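Local coordinates for scaffolding protein (Clostridium cellulolyticum, PDB 1G43) that probably binds crystalline cellulose, acting as the family IIIa cellulose-binding domain of a cellulosome scaffoldin, at residues V6-N11 / I146-G151; V97-D102 / I112-R117. All coordinates share one frame; numbering follows the deposited sequence.

Interaction 1: residues V6-N11 / I146-G151; sequences VSVQFN and ISAFVG
Val8 and Ala148 lie opposite each other, their CA atoms 7.7 Å apart, on strands 6-11 and 147-150, which run at 150° to each other with axes 8.4 Å apart at closest approach. No hydrogen bond links these backbones. Side chains fill the gap. Val8 uses both of its methyls. Val8 CG1, anti to the backbone N, lies 3.8 Å from Ile146 CD1. Val8 CG2 lies 4.0 Å from Ala148 CB. The Val8 and Ile146 side chains pass each other at a slant. Ile146 holds CG1 between its own backbone N and carbonyl carbon (chi1 40°), and CD1, at the end of that branch, is the atom that meets Val8. This is face-to-face packing in a beta-sandwich. Strand 6-11 pairs with strand 18-30 in one sheet, and strand 147-150 lies between strands 41-47 and 153-155 in the other. Residues alternate on both strands. Val6, Val8 and Phe10 send CB toward Ile146, Ala148 and Val150, while the residues between them point the other way. The small Ala148 also takes Val6, whose CG2 is 4.3 Å from the alanine CB. The other Val6 methyl, CG1, meets Val150 CG2 at 4.3 Å. At the far end Ile146 brings its second branch into play: CG2 sits 4.3 Å from Phe10 CD1. The Phe10 ring also meets the ring of Trp143, their planes about 35° apart. Val28 of strand 18-30 adds to the same packing beside Val6 and Val8.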
loop_
_atom_site.group_PDB
_atom_site.type_symbol
_atom_site.label_atom_id
_atom_site.label_comp_id
_atom_site.label_asym_id
_atom_site.label_seq_id
_atom_site.Cartn_x
_atom_site.Cartn_y
_atom_site.Cartn_z
ATOM N N VAL A 6 12.066 7.547 -0.484
ATOM C CA VAL A 6 11.583 6.560 -1.458
ATOM C C VAL A 6 10.608 7.218 -2.421
ATOM O O VAL A 6 10.021 8.250 -2.123
ATOM C CB VAL A 6 10.879 5.355 -0.778
ATOM C CG1 VAL A 6 11.813 4.736 0.216
ATOM C CG2 VAL A 6 9.583 5.782 -0.103
ATOM N N SER A 7 10.461 6.621 -3.588
ATOM C CA SER A 7 9.537 7.103 -4.596
ATOM C C SER A 7 8.508 5.973 -4.687
ATOM O O SER A 7 8.870 4.807 -4.519
ATOM C CB SER A 7 10.289 7.237 -5.923
ATOM O OG SER A 7 9.410 7.430 -7.032
ATOM N N VAL A 8 7.244 6.274 -4.959
ATOM C CA VAL A 8 6.267 5.179 -5.060
ATOM C C VAL A 8 5.288 5.245 -6.235
ATOM O O VAL A 8 4.760 6.307 -6.555
ATOM C CB VAL A 8 5.423 5.064 -3.775
ATOM C CG1 VAL A 8 4.400 3.915 -3.938
ATOM C CG2 VAL A 8 6.329 4.849 -2.563
ATOM N N GLN A 9 5.062 4.119 -6.887
ATOM C CA GLN A 9 4.105 4.065 -7.976
ATOM C C GLN A 9 2.962 3.161 -7.563
ATOM O O GLN A 9 3.133 2.261 -6.724
ATOM C CB GLN A 9 4.747 3.568 -9.256
ATOM C CG GLN A 9 5.423 4.668 -10.026
ATOM C CD GLN A 9 5.940 4.182 -11.353
ATOM O OE1 GLN A 9 6.764 3.260 -11.423
ATOM N NE2 GLN A 9 5.456 4.780 -12.416
ATOM N N PHE A 10 1.802 3.380 -8.170
ATOM C CA PHE A 10 0.608 2.654 -7.799
ATOM C C PHE A 10 -0.232 2.215 -8.999
ATOM O O PHE A 10 -0.103 2.772 -10.076
ATOM C CB PHE A 10 -0.193 3.581 -6.881
ATOM C CG PHE A 10 -1.579 3.108 -6.569
ATOM C CD1 PHE A 10 -1.829 2.356 -5.442
ATOM C CD2 PHE A 10 -2.636 3.448 -7.387
ATOM C CE1 PHE A 10 -3.137 1.941 -5.117
ATOM C CE2 PHE A 10 -3.925 3.048 -7.086
ATOM C CZ PHE A 10 -4.182 2.292 -5.949
ATOM N N ASN A 11 -1.073 1.197 -8.801
ATOM C CA ASN A 11 -1.994 0.690 -9.829
ATOM C C ASN A 11 -2.964 -0.261 -9.134
ATOM O O ASN A 11 -2.638 -0.808 -8.080
ATOM C CB ASN A 11 -1.232 -0.007 -11.000
ATOM C CG ASN A 11 -1.255 -1.559 -10.949
ATOM O OD1 ASN A 11 -2.314 -2.200 -10.970
ATOM N ND2 ASN A 11 -0.064 -2.163 -10.923
ATOM N N ILE A 146 -1.685 8.059 -1.933
ATOM C CA ILE A 146 -1.376 6.935 -1.068
ATOM C C ILE A 146 -0.126 7.377 -0.330
ATOM O O ILE A 146 0.583 8.280 -0.789
ATOM C CB ILE A 146 -1.165 5.627 -1.851
ATOM C CG1 ILE A 146 -0.394 5.874 -3.142
ATOM C CG2 ILE A 146 -2.519 4.973 -2.120
ATOM C CD1 ILE A 146 1.085 5.597 -3.015
ATOM N N SER A 147 0.150 6.784 0.817
ATOM C CA SER A 147 1.314 7.227 1.561
ATOM C C SER A 147 2.265 6.127 1.924
ATOM O O SER A 147 1.887 4.958 2.071
ATOM C CB SER A 147 0.872 7.917 2.820
ATOM O OG SER A 147 -0.152 7.148 3.401
ATOM N N ALA A 148 3.516 6.532 2.070
ATOM C CA ALA A 148 4.592 5.643 2.432
ATOM C C ALA A 148 5.336 6.324 3.556
ATOM O O ALA A 148 5.687 7.512 3.448
ATOM C CB ALA A 148 5.507 5.423 1.258
ATOM N N PHE A 149 5.548 5.568 4.637
ATOM C CA PHE A 149 6.257 6.030 5.825
ATOM C C PHE A 149 7.494 5.197 6.028
ATOM O O PHE A 149 7.470 3.976 5.885
ATOM C CB PHE A 149 5.409 5.872 7.082
ATOM C CG PHE A 149 4.222 6.772 7.129
ATOM C CD1 PHE A 149 3.075 6.465 6.416
ATOM C CD2 PHE A 149 4.259 7.938 7.872
ATOM C CE1 PHE A 149 1.975 7.311 6.440
ATOM C CE2 PHE A 149 3.165 8.791 7.903
ATOM C CZ PHE A 149 2.014 8.467 7.174
ATOM N N VAL A 150 8.587 5.866 6.365
ATOM C CA VAL A 150 9.826 5.167 6.624
ATOM C C VAL A 150 10.209 5.508 8.035
ATOM O O VAL A 150 10.373 6.699 8.380
ATOM C CB VAL A 150 10.901 5.618 5.675
ATOM C CG1 VAL A 150 12.243 5.103 6.143
ATOM C CG2 VAL A 150 10.585 5.085 4.280
ATOM N N GLY A 151 10.319 4.477 8.873
ATOM C CA GLY A 151 10.680 4.709 10.260
ATOM C C GLY A 151 9.695 5.599 11.014
ATOM O O GLY A 151 10.044 6.186 12.043
#

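Interaction 2: residues V97-D102 / I112-R117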
loop_
_atom_site.group_PDB
_atom_site.type_symbol
_atom_site.label_atom_id
_atom_site.label_comp_id
_atom_site.label_asym_id
_atom_site.label_seq_id
_atom_site.Cartn_x
_atom_site.Cartn_y
_atom_site.Cartn_z
ATOM N N VAL A 97 -0.110 -1.395 5.058
ATOM C CA VAL A 97 0.686 -2.531 4.629
ATOM C C VAL A 97 2.053 -2.472 5.304
ATOM O O VAL A 97 2.705 -1.422 5.320
ATOM C CB VAL A 97 0.850 -2.540 3.098
ATOM C CG1 VAL A 97 1.648 -3.739 2.666
ATOM C CG2 VAL A 97 -0.503 -2.584 2.433
ATOM N N ALA A 98 2.491 -3.578 5.882
ATOM C CA ALA A 98 3.787 -3.605 6.549
ATOM C C ALA A 98 4.487 -4.896 6.203
ATOM O O ALA A 98 3.889 -5.764 5.598
ATOM C CB ALA A 98 3.608 -3.510 8.033
ATOM N N LEU A 99 5.753 -5.021 6.586
ATOM C CA LEU A 99 6.524 -6.233 6.318
ATOM C C LEU A 99 7.180 -6.732 7.606
ATOM O O LEU A 99 7.593 -5.939 8.450
ATOM C CB LEU A 99 7.584 -5.984 5.243
ATOM C CG LEU A 99 7.066 -5.542 3.868
ATOM C CD1 LEU A 99 7.055 -4.041 3.800
ATOM C CD2 LEU A 99 7.944 -6.073 2.773
ATOM N N ASN A 100 7.258 -8.051 7.770
ATOM C CA ASN A 100 7.845 -8.625 8.983
ATOM C C ASN A 100 9.317 -8.223 9.208
ATOM O O ASN A 100 10.025 -7.770 8.309
ATOM C CB ASN A 100 7.733 -10.155 8.966
ATOM C CG ASN A 100 6.287 -10.645 8.850
ATOM O OD1 ASN A 100 5.368 -10.069 9.456
ATOM N ND2 ASN A 100 6.083 -11.735 8.075
ATOM N N SER A 101 9.764 -8.422 10.435
ATOM C CA SER A 101 11.111 -8.058 10.848
ATOM C C SER A 101 12.243 -8.578 9.963
ATOM O O SER A 101 13.300 -7.946 9.852
ATOM C CB SER A 101 11.323 -8.530 12.286
ATOM O OG SER A 101 11.199 -9.950 12.368
ATOM N N ASP A 102 12.030 -9.718 9.316
ATOM C CA ASP A 102 13.077 -10.284 8.488
ATOM C C ASP A 102 12.835 -10.200 6.993
ATOM O O ASP A 102 13.441 -10.948 6.212
ATOM C CB ASP A 102 13.338 -11.741 8.922
ATOM C CG ASP A 102 12.118 -12.646 8.738
ATOM O OD1 ASP A 102 10.939 -12.177 8.857
ATOM O OD2 ASP A 102 12.348 -13.845 8.485
ATOM N N ILE A 112 10.918 -2.568 -4.678
ATOM C CA ILE A 112 10.156 -3.689 -4.184
ATOM C C ILE A 112 8.727 -3.544 -4.727
ATOM O O ILE A 112 8.136 -2.463 -4.672
ATOM C CB ILE A 112 10.136 -3.745 -2.625
ATOM C CG1 ILE A 112 9.363 -4.997 -2.169
ATOM C CG2 ILE A 112 9.586 -2.432 -2.058
ATOM C CD1 ILE A 112 9.266 -5.134 -0.654
ATOM N N GLU A 113 8.189 -4.625 -5.279
ATOM C CA GLU A 113 6.832 -4.618 -5.798
ATOM C C GLU A 113 5.959 -5.362 -4.798
ATOM O O GLU A 113 6.296 -6.451 -4.362
ATOM C CB GLU A 113 6.764 -5.285 -7.163
ATOM C CG GLU A 113 5.350 -5.268 -7.733
ATOM C CD GLU A 113 5.255 -5.837 -9.142
ATOM O OE1 GLU A 113 6.271 -6.374 -9.652
ATOM O OE2 GLU A 113 4.163 -5.746 -9.739
ATOM N N ILE A 114 4.841 -4.753 -4.428
ATOM C CA ILE A 114 3.943 -5.311 -3.435
ATOM C C ILE A 114 2.501 -5.291 -3.933
ATOM O O ILE A 114 1.894 -4.227 -4.012
ATOM C CB ILE A 114 4.047 -4.487 -2.149
ATOM C CG1 ILE A 114 5.510 -4.383 -1.731
ATOM C CG2 ILE A 114 3.229 -5.124 -1.050
ATOM C CD1 ILE A 114 5.719 -3.656 -0.439
ATOM N N GLN A 115 1.951 -6.460 -4.252
ATOM C CA GLN A 115 0.590 -6.542 -4.773
ATOM C C GLN A 115 -0.324 -7.105 -3.738
ATOM O O GLN A 115 -0.136 -8.217 -3.271
ATOM C CB GLN A 115 0.535 -7.357 -6.062
ATOM C CG GLN A 115 1.432 -6.745 -7.146
ATOM C CD GLN A 115 1.248 -7.388 -8.517
ATOM O OE1 GLN A 115 1.550 -8.558 -8.721
ATOM N NE2 GLN A 115 0.752 -6.609 -9.466
ATOM N N THR A 116 -1.320 -6.300 -3.391
ATOM C CA THR A 116 -2.258 -6.645 -2.347
ATOM C C THR A 116 -3.708 -6.412 -2.737
ATOM O O THR A 116 -4.031 -5.674 -3.685
ATOM C CB THR A 116 -2.013 -5.787 -1.081
ATOM O OG1 THR A 116 -2.593 -4.489 -1.283
ATOM C CG2 THR A 116 -0.510 -5.601 -0.810
ATOM N N ARG A 117 -4.583 -7.050 -1.967
ATOM C CA ARG A 117 -6.001 -6.885 -2.160
ATOM C C ARG A 117 -6.712 -7.239 -0.868
ATOM O O ARG A 117 -6.147 -7.900 0.004
ATOM C CB ARG A 117 -6.505 -7.757 -3.332
ATOM C CG ARG A 117 -6.815 -9.233 -3.005
ATOM C CD ARG A 117 -7.019 -10.061 -4.281
ATOM N NE ARG A 117 -6.376 -11.354 -4.129
ATOM C CZ ARG A 117 -7.014 -12.482 -3.885
ATOM N NH1 ARG A 117 -8.338 -12.496 -3.779
ATOM N NH2 ARG A 117 -6.326 -13.588 -3.700
#
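Val97 and Leu99 meet Ile112, Ile114 and Thr116 without any flat group between them, so no ring face or edge takes part. Every contact is made by methyl groups. Leu99 and Ile112 reach toward each other tip to tip, with Leu99 CD2 3.8 Å from Ile112 CD1. Ile112 gets there fully extended: CG1 is anti to the backbone N (chi1 -177°) and CD1 continues the line. Ile114 serves two partners with two branches. Its CG2 lies 4.3 Å from Val97 CG1, and its CD1 lies 4.5 Å from Leu99 CD1. Val97 CG2 faces Thr116 CG2 at 4.4 Å. The hydroxyl of Thr116 has a different partner, for OG1 is hydrogen-bonded to the backbone O of Ala24. The strands belong to opposite sheets of the sandwich. The axes of 97-99 and 112-117 come no nearer than 10.1 Å and run at 129° to each other. Leu43 of strand 41-47 touches both Val97 and Ile114, and so belongs to the same packing layer. On the other face of strand 112-117, Arg117 pairs with Asp60 in a salt bridge and makes a cation-pi contact with Trp58. No hydrogen bond or charge joins the two segments, which implies that hydrophobic burial, with contacts mostly loose, is what joins them directly.

Both interactions are buried and belong to the core of the same beta-sandwich, and each joins its two main sheets. Strands 6-11 and 111-120 belong to one sheet, strands 91-99 and 147-150 to the other. The two contacts lie about 12 Å apart, centre to centre, and do not touch. Interaction 1 closes a long stretch of chain, and interaction 2 lies within that stretch, with nine residues between its segments. Both are apolar. Interaction 1 buries more surface, 249 against 165 Å², and includes an aromatic ring. Interaction 2 is made by aliphatic methyls alone, that of Thr116 included, and its strands lie farther apart and are turned farther from antiparallel.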